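Local coordinates for protein-glutamate methylesterase/protein-glutamine glutaminase (Thermotoga maritima, PDB 3SFT) that probably removes methyl groups from specific methylglutamate residues of chemoreceptors and deamidates specific glutamines there, this chain being its C-terminal catalytic domain, at residues A[10-15]-A[37-42]; A[61-66]-A[77-82]. All coordinates share one frame; numbering follows the deposited sequence.

In the fold
The two contacts illustrate how a doubly wound parallel sheet carries a predicted catalytic site at the carboxyl ends of its strands. Contact 1 pairs strands 9-14 and 37-41 close to the centre of the chain; contact 2 pairs strands 62-65 and 76-79, the former outermost in the sheet. Their centres lie about 10 Å apart. Along the chain contact 1 closes before contact 2 opens, yet strand 76-79 lies directly beside 37-41, so that all four strands are consecutive. Probable backbone hydrogen bonds between Val39 and Tyr78 and between Ile37 and Tyr78 join them, with Val39 packed against Ile79. Contact 1 holds the predicted catalytic Ser15 and His42; contact 2 extends the sheet to its edge.

Contact 1: residues A[10-15]-A[37-42]; sequences VVIGSS and IVVVQH
Ser14 and Gln41 meet through their polar ends where two parallel strands run out. The Ser14 hydroxyl, OG, donates to Gln41 OE1 at 2.7 Å, approaching from above the carbonyl plane of the amide. Gln41 starts with CG anti to the backbone N (chi1 164°) and then bends at chi2, which turns its amide toward the end of the neighbouring strand. The other end of that amide, NE2, gives a nearly straight bond to Ser15 O at 2.8 Å, with the acceptor in the amide plane, and a second to His42 O at 3.0 Å. Three bonds thus fix the rotation of the amide and tie it to the backbone of both predicted catalytic residues.

Beyond it, Ser15 OG lies obliquely to the His42 ring, 3.2 Å from ND1. A water at the ring edge, in its plane, is hydrogen-bonded to both atoms, and His42 NE2 is hydrogen-bonded to Asp138 OD2, the third predicted member of the catalytic triad.

Earlier in the strands the pairing is apolar. Ile12 and Val39 stand alongside each other, with CB of Ile12 4.2 Å from CG2 of Val39, while Ile12 CD1 reaches across to Ile37 CG2 at 4.0 Å. Val11 and Val40 occupy the other face, under helix 112-123. Five backbone bonds, from Val38 N to Val10 O through to His42 N to Ser14 O, hold the two strands of the beta-alpha-beta unit 9-14, 18-22, 37-41 in register. Gln41 is therefore probably a second-shell residue that helps to set the backbone carrying the serine and the histidine.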
loop_
_atom_site.group_PDB
_atom_site.type_symbol
_atom_site.label_atom_id
_atom_site.label_comp_id
_atom_site.label_asym_id
_atom_site.label_seq_id
_atom_site.Cartn_x
_atom_site.Cartn_y
_atom_site.Cartn_z
ATOM N N VAL A 10 4.981 4.968 0.395
ATOM C CA VAL A 10 4.186 4.137 1.275
ATOM C C VAL A 10 3.316 3.234 0.405
ATOM O O VAL A 10 2.585 3.706 -0.459
ATOM C CB VAL A 10 3.292 4.985 2.206
ATOM C CG1 VAL A 10 2.487 4.076 3.134
ATOM C CG2 VAL A 10 4.145 5.953 3.018
ATOM N N VAL A 11 3.464 1.931 0.588
ATOM C CA VAL A 11 2.684 0.963 -0.160
ATOM C C VAL A 11 1.842 0.217 0.867
ATOM O O VAL A 11 2.373 -0.382 1.804
ATOM C CB VAL A 11 3.587 -0.019 -0.933
ATOM C CG1 VAL A 11 2.740 -1.043 -1.674
ATOM C CG2 VAL A 11 4.477 0.743 -1.913
ATOM N N ILE A 12 0.526 0.306 0.701
ATOM C CA ILE A 12 -0.429 -0.321 1.602
ATOM C C ILE A 12 -1.145 -1.476 0.930
ATOM O O ILE A 12 -1.604 -1.353 -0.208
ATOM C CB ILE A 12 -1.515 0.686 2.051
ATOM C CG1 ILE A 12 -0.866 1.958 2.609
ATOM C CG2 ILE A 12 -2.439 0.036 3.074
ATOM C CD1 ILE A 12 -1.853 2.957 3.209
ATOM N N GLY A 13 -1.240 -2.590 1.651
ATOM C CA GLY A 13 -1.919 -3.770 1.149
ATOM C C GLY A 13 -3.073 -4.087 2.079
ATOM O O GLY A 13 -2.906 -4.105 3.297
ATOM N N SER A 14 -4.244 -4.346 1.509
ATOM C CA SER A 14 -5.428 -4.632 2.306
ATOM C C SER A 14 -6.433 -5.513 1.574
ATOM O O SER A 14 -6.437 -5.587 0.344
ATOM C CB SER A 14 -6.104 -3.320 2.702
ATOM O OG SER A 14 -6.327 -2.504 1.558
ATOM N N SER A 15 -7.300 -6.163 2.345
ATOM C CA SER A 15 -8.327 -7.014 1.783
ATOM C C SER A 15 -9.632 -6.878 2.575
ATOM O O SER A 15 -10.253 -5.822 2.552
ATOM C CB SER A 15 -7.855 -8.468 1.730
ATOM O OG SER A 15 -8.696 -9.228 0.882
ATOM N N ILE A 37 1.468 7.768 -1.832
ATOM C CA ILE A 37 0.912 6.572 -1.205
ATOM C C ILE A 37 0.236 5.699 -2.255
ATOM O O ILE A 37 -0.497 6.198 -3.109
ATOM C CB ILE A 37 -0.110 6.931 -0.102
ATOM C CG1 ILE A 37 0.560 7.788 0.975
ATOM C CG2 ILE A 37 -0.696 5.665 0.517
ATOM C CD1 ILE A 37 -0.374 8.258 2.055
ATOM N N VAL A 38 0.530 4.404 -2.214
ATOM C CA VAL A 38 -0.052 3.443 -3.147
ATOM C C VAL A 38 -0.858 2.421 -2.351
ATOM O O VAL A 38 -0.362 1.845 -1.378
ATOM C CB VAL A 38 1.044 2.711 -3.960
ATOM C CG1 VAL A 38 0.411 1.728 -4.928
ATOM C CG2 VAL A 38 1.908 3.720 -4.713
ATOM N N VAL A 39 -2.108 2.218 -2.742
ATOM C CA VAL A 39 -2.962 1.269 -2.047
ATOM C C VAL A 39 -3.410 0.137 -2.959
ATOM O O VAL A 39 -3.975 0.380 -4.020
ATOM C CB VAL A 39 -4.228 1.964 -1.472
ATOM C CG1 VAL A 39 -5.149 0.937 -0.820
ATOM C CG2 VAL A 39 -3.834 3.036 -0.465
ATOM N N VAL A 40 -3.124 -1.096 -2.549
ATOM C CA VAL A 40 -3.536 -2.279 -3.289
ATOM C C VAL A 40 -4.572 -2.988 -2.417
ATOM O O VAL A 40 -4.235 -3.659 -1.441
ATOM C CB VAL A 40 -2.357 -3.243 -3.572
ATOM C CG1 VAL A 40 -2.851 -4.455 -4.335
ATOM C CG2 VAL A 40 -1.260 -2.537 -4.373
ATOM N N GLN A 41 -5.837 -2.789 -2.758
ATOM C CA GLN A 41 -6.958 -3.380 -2.041
ATOM C C GLN A 41 -7.566 -4.488 -2.892
ATOM O O GLN A 41 -7.941 -4.248 -4.041
ATOM C CB GLN A 41 -8.006 -2.286 -1.761
ATOM C CG GLN A 41 -9.409 -2.768 -1.357
ATOM C CD GLN A 41 -9.465 -3.387 0.023
ATOM O OE1 GLN A 41 -8.915 -2.852 0.977
ATOM N NE2 GLN A 41 -10.169 -4.502 0.140
ATOM N N HIS A 42 -7.645 -5.696 -2.334
ATOM C CA HIS A 42 -8.237 -6.845 -3.031
ATOM C C HIS A 42 -9.720 -6.558 -3.221
ATOM O O HIS A 42 -10.425 -6.233 -2.266
ATOM C CB HIS A 42 -8.108 -8.135 -2.214
ATOM C CG HIS A 42 -6.698 -8.556 -1.948
ATOM N ND1 HIS A 42 -6.388 -9.710 -1.261
ATOM C CD2 HIS A 42 -5.517 -7.979 -2.266
ATOM C CE1 HIS A 42 -5.077 -9.824 -1.165
ATOM N NE2 HIS A 42 -4.524 -8.788 -1.766
HETATM O O HOH W 1 -11.371 -7.915 0.089
HETATM O O HOH W 2 -7.574 -11.585 0.583
#

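Contact 2: residues A[61-66]-A[77-82]; sequences LTVKEA and VYIAPG
Val63 and Val77 run alongside one another, with CG2 of Val63 3.8 Å from CB of Val77. On the same face Val63 CG1 meets Ile79 CG1 obliquely. From the loop before the strand, Leu61 comes in roughly perpendicular to Val77, its CD1 3.6 Å from Val77 CG2. The opposite face pairs Lys64 with Tyr78, the lysine CG 4.1 Å from CD1 of the ring; just past the strand, Ala66 CB touches Tyr78 CB. Four backbone bonds, such as Ile79 N to Lys64 O at 2.9 Å, align these strands as the parallel edge pair of the doubly wound sheet, with helix 48-58 over the valine and isoleucine face. Farther along, Glu65 sends its chain away from its own backbone N (chi1 -155°) and extends across Pro81, its CG 3.8 Å from the proline CB, while OE1 is hydrogen-bonded to Thr48. Replacing the carboxylate by an alanine here is likely to leave the Thr48 hydroxyl without this mate and to open a gap beside Pro81. Bends at chi3 and chi4 turn the Lys64 chain back to its own strand, where NZ donates a hydrogen bond to Glu65 O at 2.8 Å; NZ also forms salt bridges with Glu67 and Glu70. Tyr78 is steadied by Lys73 N at its hydroxyl and by an edge-to-face stack with Phe97.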
loop_
_atom_site.group_PDB
_atom_site.type_symbol
_atom_site.label_atom_id
_atom_site.label_comp_id
_atom_site.label_asym_id
_atom_site.label_seq_id
_atom_site.Cartn_x
_atom_site.Cartn_y
_atom_site.Cartn_z
ATOM N N LEU A 61 -5.688 14.732 1.001
ATOM C CA LEU A 61 -4.853 14.221 -0.084
ATOM C C LEU A 61 -5.768 13.898 -1.261
ATOM O O LEU A 61 -6.950 13.617 -1.076
ATOM C CB LEU A 61 -4.125 12.939 0.349
ATOM C CG LEU A 61 -3.014 13.028 1.400
ATOM C CD1 LEU A 61 -2.664 11.641 1.909
ATOM C CD2 LEU A 61 -1.782 13.711 0.809
ATOM N N THR A 62 -5.225 13.941 -2.471
ATOM C CA THR A 62 -6.016 13.626 -3.652
ATOM C C THR A 62 -5.965 12.122 -3.894
ATOM O O THR A 62 -4.900 11.563 -4.168
ATOM C CB THR A 62 -5.500 14.375 -4.897
ATOM O OG1 THR A 62 -5.550 15.787 -4.653
ATOM C CG2 THR A 62 -6.361 14.047 -6.116
ATOM N N VAL A 63 -7.117 11.469 -3.766
ATOM C CA VAL A 63 -7.207 10.027 -3.955
ATOM C C VAL A 63 -7.804 9.694 -5.312
ATOM O O VAL A 63 -8.905 10.135 -5.646
ATOM C CB VAL A 63 -8.051 9.356 -2.849
ATOM C CG1 VAL A 63 -8.001 7.844 -2.996
ATOM C CG2 VAL A 63 -7.554 9.782 -1.467
ATOM N N LYS A 64 -7.084 8.883 -6.076
ATOM C CA LYS A 64 -7.534 8.495 -7.402
ATOM C C LYS A 64 -7.020 7.110 -7.732
ATOM O O LYS A 64 -6.191 6.553 -7.015
ATOM C CB LYS A 64 -7.014 9.487 -8.453
ATOM C CG LYS A 64 -5.486 9.500 -8.603
ATOM C CD LYS A 64 -5.004 10.584 -9.566
ATOM C CE LYS A 64 -5.433 10.307 -10.991
ATOM N NZ LYS A 64 -4.828 9.049 -11.501
ATOM N N GLU A 65 -7.509 6.573 -8.840
ATOM C CA GLU A 65 -7.105 5.268 -9.315
ATOM C C GLU A 65 -5.769 5.453 -10.046
ATOM O O GLU A 65 -5.570 6.459 -10.729
ATOM C CB GLU A 65 -8.174 4.741 -10.272
ATOM C CG GLU A 65 -8.238 3.231 -10.391
ATOM C CD GLU A 65 -9.582 2.737 -10.917
ATOM O OE1 GLU A 65 -10.121 1.770 -10.337
ATOM O OE2 GLU A 65 -10.096 3.312 -11.904
ATOM N N ALA A 66 -4.833 4.524 -9.852
ATOM C CA ALA A 66 -3.539 4.610 -10.525
ATOM C C ALA A 66 -3.745 4.351 -12.009
ATOM O O ALA A 66 -4.529 3.480 -12.381
ATOM C CB ALA A 66 -2.564 3.591 -9.950
ATOM N N VAL A 77 -2.840 9.643 -3.364
ATOM C CA VAL A 77 -3.051 8.298 -2.859
ATOM C C VAL A 77 -3.625 7.560 -4.068
ATOM O O VAL A 77 -4.685 7.922 -4.586
ATOM C CB VAL A 77 -4.045 8.282 -1.671
ATOM C CG1 VAL A 77 -4.278 6.849 -1.184
ATOM C CG2 VAL A 77 -3.500 9.129 -0.530
ATOM N N TYR A 78 -2.871 6.587 -4.570
ATOM C CA TYR A 78 -3.280 5.830 -5.748
ATOM C C TYR A 78 -3.845 4.447 -5.425
ATOM O O TYR A 78 -3.190 3.645 -4.766
ATOM C CB TYR A 78 -2.098 5.681 -6.704
ATOM C CG TYR A 78 -1.406 6.978 -7.067
ATOM C CD1 TYR A 78 -1.850 7.752 -8.140
ATOM C CD2 TYR A 78 -0.295 7.422 -6.348
ATOM C CE1 TYR A 78 -1.204 8.936 -8.489
ATOM C CE2 TYR A 78 0.360 8.602 -6.689
ATOM C CZ TYR A 78 -0.101 9.353 -7.760
ATOM O OH TYR A 78 0.538 10.517 -8.104
ATOM N N ILE A 79 -5.059 4.180 -5.901
ATOM C CA ILE A 79 -5.714 2.895 -5.685
ATOM C C ILE A 79 -5.448 2.029 -6.919
ATOM O O ILE A 79 -5.706 2.458 -8.047
ATOM C CB ILE A 79 -7.254 3.055 -5.526
ATOM C CG1 ILE A 79 -7.595 4.062 -4.420
ATOM C CG2 ILE A 79 -7.898 1.714 -5.265
ATOM C CD1 ILE A 79 -6.930 3.798 -3.075
ATOM N N ALA A 80 -4.919 0.826 -6.714
ATOM C CA ALA A 80 -4.634 -0.066 -7.837
ATOM C C ALA A 80 -5.929 -0.510 -8.530
ATOM O O ALA A 80 -6.871 -0.939 -7.872
ATOM C CB ALA A 80 -3.840 -1.280 -7.359
ATOM N N PRO A 81 -6.012 -0.356 -9.864
ATOM C CA PRO A 81 -7.205 -0.754 -10.617
ATOM C C PRO A 81 -7.264 -2.275 -10.780
ATOM O O PRO A 81 -6.240 -2.957 -10.655
ATOM C CB PRO A 81 -7.002 -0.051 -11.958
ATOM C CG PRO A 81 -5.526 -0.111 -12.133
ATOM C CD PRO A 81 -5.020 0.276 -10.755
ATOM N N GLY A 82 -8.453 -2.799 -11.072
ATOM C CA GLY A 82 -8.616 -4.235 -11.234
ATOM C C GLY A 82 -8.052 -4.819 -12.520
ATOM O O GLY A 82 -7.674 -4.086 -13.431
#